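Local coordinates for protein cellobiose 2-epimerase (Caldibacillus thermoamylovorans, PDB 5ZHB) that probably epimerises cellobiose at C2 of its reducing-end glucose, yielding the mannose-ended disaccharide, at residues A70-A75 with R126-Q131. Residues are numbered along the deposited sequence; the frame is centred on the assembly and turned at random. Where two conformers were deposited one is given.
Sequences AYLQQA and RVTQNQ
V127 CG2 and T128 CG2 both meet L72 CD1, and on those methyls the last turn of helix 111-128 packs against the start of helix 69-86. The two are helices of the (alpha/alpha)6 barrel expected of the N-acylglucosamine 2-epimerase family, and they meet here near its surface, the centre of the contact lying about 20 Å from the centre of the chain. The side chain of R126 lies on helix 183-199 and pairs with E123 in a salt bridge. V127 then brings CG2 to 4.4 Å from L72 CD1, a loose apolar approach across backbones whose nearest CA atoms, those of L72 and V127, are 8.2 Å apart. V127 also touches R64 and L72 touches Y63, so helix 49-66 borders the same patch. T128 comes closer, its CG2 lying 4.0 Å from L72 CD1 as the two side chains run obliquely past each other. In L72, chi1 of 180° sends CG away from the backbone N, and chi2 of 59° then sets CD1 against T128 CG2. The T128 hydroxyl stays with its own helix, hydrogen-bonded to the carbonyl O of Y124 one turn back. Q129 is the first residue to leave helical backbone angles, with phi 61°. T128 to N130 form an ST turn, N130 N donating to T128 OG1 at 3.1 Å with an N-H...O angle of 155°. A valine in place of T128 could keep a methyl against L72 but would probably leave both Y124 O and N130 N without the hydroxyl. N130 in turn N-caps helix 131-145, its OD1 accepting from the backbone N of A133.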
ATOM      1  N   ALA A  70      21.607   0.176  10.055  1.00 34.86           N
ATOM      2  CA  ALA A  70      21.624   0.537   8.643  1.00 36.24           C
ATOM      3  C   ALA A  70      20.217   0.918   8.162  1.00 35.01           C
ATOM      4  O   ALA A  70      20.072   1.836   7.357  1.00 37.68           O
ATOM      5  CB  ALA A  70      22.188  -0.580   7.812  1.00 35.73           C
ATOM      6  N   TYR A  71      19.183   0.247   8.690  1.00 32.28           N
ATOM      7  CA  TYR A  71      17.814   0.469   8.245  1.00 33.89           C
ATOM      8  C   TYR A  71      17.335   1.856   8.679  1.00 31.71           C
ATOM      9  O   TYR A  71      16.653   2.538   7.915  1.00 28.48           O
ATOM     10  CB  TYR A  71      16.879  -0.645   8.740  1.00 29.41           C
ATOM     11  CG  TYR A  71      17.232  -2.053   8.282  1.00 28.20           C
ATOM     12  CD1 TYR A  71      17.982  -2.295   7.131  1.00 30.28           C
ATOM     13  CD2 TYR A  71      16.799  -3.151   9.014  1.00 28.71           C
ATOM     14  CE1 TYR A  71      18.296  -3.582   6.724  1.00 28.47           C
ATOM     15  CE2 TYR A  71      17.123  -4.441   8.635  1.00 27.71           C
ATOM     16  CZ  TYR A  71      17.871  -4.655   7.495  1.00 28.82           C
ATOM     17  OH  TYR A  71      18.138  -5.935   7.136  1.00 30.79           O
ATOM     18  N   LEU A  72      17.699   2.260   9.900  1.00 30.41           N
ATOM     19  CA  LEU A  72      17.443   3.602  10.398  1.00 32.89           C
ATOM     20  C   LEU A  72      18.130   4.659   9.533  1.00 32.54           C
ATOM     21  O   LEU A  72      17.555   5.728   9.314  1.00 31.00           O
ATOM     22  CB  LEU A  72      17.869   3.778  11.857  1.00 35.75           C
ATOM     23  CG  LEU A  72      17.635   5.176  12.447  1.00 38.91           C
ATOM     24  CD1 LEU A  72      16.166   5.554  12.384  1.00 40.86           C
ATOM     25  CD2 LEU A  72      18.144   5.288  13.888  1.00 41.50           C
ATOM     26  N   GLN A  73      19.373   4.390   9.108  1.00 36.07           N
ATOM     27  CA  GLN A  73      20.112   5.316   8.260  1.00 34.72           C
ATOM     28  C   GLN A  73      19.402   5.476   6.916  1.00 32.85           C
ATOM     29  O   GLN A  73      19.333   6.568   6.370  1.00 28.80           O
ATOM     30  CB  GLN A  73      21.566   4.878   8.100  1.00 40.12           C
ATOM     31  CG  GLN A  73      22.392   5.022   9.380  1.00 47.51           C
ATOM     32  CD  GLN A  73      23.825   4.550   9.249  1.00 56.14           C
ATOM     33  OE1 GLN A  73      24.520   4.337  10.250  1.00 69.70           O
ATOM     34  NE2 GLN A  73      24.281   4.361   8.017  1.00 56.37           N
ATOM     35  N   GLN A  74      18.867   4.380   6.365  1.00 32.17           N
ATOM     36  CA  GLN A  74      18.100   4.479   5.131  1.00 28.94           C
ATOM     37  C   GLN A  74      16.835   5.298   5.375  1.00 27.47           C
ATOM     38  O   GLN A  74      16.494   6.169   4.574  1.00 29.92           O
ATOM     39  CB  GLN A  74      17.782   3.082   4.596  1.00 31.43           C
ATOM     40  CG  GLN A  74      19.023   2.247   4.293  1.00 33.53           C
ATOM     41  CD  GLN A  74      19.846   2.868   3.196  1.00 38.18           C
ATOM     42  OE1 GLN A  74      19.316   3.286   2.162  1.00 38.84           O
ATOM     43  NE2 GLN A  74      21.146   2.967   3.427  1.00 43.40           N
ATOM     44  N   ALA A  75      16.139   5.011   6.483  1.00 28.54           N
ATOM     45  CA  ALA A  75      14.920   5.740   6.833  1.00 30.36           C
ATOM     46  C   ALA A  75      15.178   7.244   6.950  1.00 33.84           C
ATOM     47  O   ALA A  75      14.395   8.062   6.455  1.00 25.77           O
ATOM     48  CB  ALA A  75      14.312   5.216   8.098  1.00 27.22           C
ATOM     49  N   ARG A 126       7.411   6.312  15.008  1.00 36.12           N
ATOM     50  CA  ARG A 126       7.446   5.171  15.913  1.00 35.32           C
ATOM     51  C   ARG A 126       8.885   4.845  16.311  1.00 35.33           C
ATOM     52  O   ARG A 126       9.119   4.437  17.443  1.00 34.58           O
ATOM     53  CB  ARG A 126       6.747   3.926  15.347  1.00 33.93           C
ATOM     54  CG  ARG A 126       5.258   4.176  15.165  1.00 34.40           C
ATOM     55  CD  ARG A 126       4.515   3.060  14.474  1.00 34.80           C
ATOM     56  NE  ARG A 126       4.444   1.866  15.318  1.00 36.33           N
ATOM     57  CZ  ARG A 126       4.059   0.672  14.913  1.00 34.92           C
ATOM     58  NH1 ARG A 126       3.750   0.449  13.646  1.00 32.10           N
ATOM     59  NH2 ARG A 126       4.027  -0.325  15.777  1.00 35.28           N
ATOM     60  N   VAL A 127       9.840   4.982  15.394  1.00 32.64           N
ATOM     61  CA  VAL A 127      11.201   4.552  15.672  1.00 35.04           C
ATOM     62  C   VAL A 127      12.135   5.718  16.015  1.00 37.30           C
ATOM     63  O   VAL A 127      13.297   5.441  16.302  1.00 36.82           O
ATOM     64  CB  VAL A 127      11.801   3.703  14.533  1.00 36.36           C
ATOM     65  CG1 VAL A 127      10.953   2.459  14.281  1.00 36.96           C
ATOM     66  CG2 VAL A 127      12.008   4.475  13.231  1.00 35.13           C
ATOM     67  N   THR A 128      11.690   6.986  15.924  1.00 33.17           N
ATOM     68  CA  THR A 128      12.596   8.110  16.179  1.00 37.02           C
ATOM     69  C   THR A 128      12.098   9.022  17.294  1.00 40.92           C
ATOM     70  O   THR A 128      12.924   9.600  17.997  1.00 43.40           O
ATOM     71  CB  THR A 128      12.853   8.986  14.952  1.00 37.55           C
ATOM     72  OG1 THR A 128      11.562   9.444  14.564  1.00 33.71           O
ATOM     73  CG2 THR A 128      13.637   8.266  13.874  1.00 38.58           C
ATOM     74  N   GLN A 129      10.770   9.146  17.417  0.50 38.47           N
ATOM     75  CA  GLN A 129      10.143  10.150  18.262  0.50 41.42           C
ATOM     76  C   GLN A 129      10.526  11.547  17.781  0.50 41.02           C
ATOM     77  O   GLN A 129      10.632  12.466  18.589  0.50 42.64           O
ATOM     78  CB  GLN A 129      10.548   9.975  19.728  0.50 39.36           C
ATOM     79  CG  GLN A 129      10.179   8.616  20.304  0.50 36.49           C
ATOM     80  CD  GLN A 129       8.997   8.686  21.240  0.50 36.82           C
ATOM     81  OE1 GLN A 129       7.975   9.327  20.961  0.50 36.40           O
ATOM     82  NE2 GLN A 129       9.156   8.059  22.396  0.50 37.84           N
ATOM     83  N   ASN A 130      10.750  11.693  16.469  1.00 39.67           N
ATOM     84  CA  ASN A 130      11.014  12.991  15.878  1.00 38.62           C
ATOM     85  C   ASN A 130       9.714  13.789  15.813  1.00 40.03           C
ATOM     86  O   ASN A 130       8.849  13.523  14.974  1.00 36.28           O
ATOM     87  CB  ASN A 130      11.681  12.865  14.509  1.00 38.87           C
ATOM     88  CG  ASN A 130      11.979  14.203  13.869  1.00 33.46           C
ATOM     89  OD1 ASN A 130      11.210  15.157  14.008  1.00 42.83           O
ATOM     90  ND2 ASN A 130      13.098  14.304  13.178  1.00 35.19           N
ATOM     91  N   GLN A 131       9.635  14.833  16.653  1.00 39.77           N
ATOM     92  CA  GLN A 131       8.431  15.631  16.822  1.00 37.78           C
ATOM     93  C   GLN A 131       8.024  16.324  15.519  1.00 36.10           C
ATOM     94  O   GLN A 131       6.836  16.536  15.279  1.00 34.62           O
ATOM     95  CB  GLN A 131       8.633  16.674  17.919  1.00 40.00           C
ATOM     96  CG  GLN A 131       7.344  17.367  18.343  1.00 44.00           C
ATOM     97  CD  GLN A 131       6.297  16.410  18.871  1.00 46.73           C
ATOM     98  OE1 GLN A 131       6.578  15.533  19.698  1.00 45.74           O
ATOM     99  NE2 GLN A 131       5.077  16.560  18.377  1.00 52.66           N
TER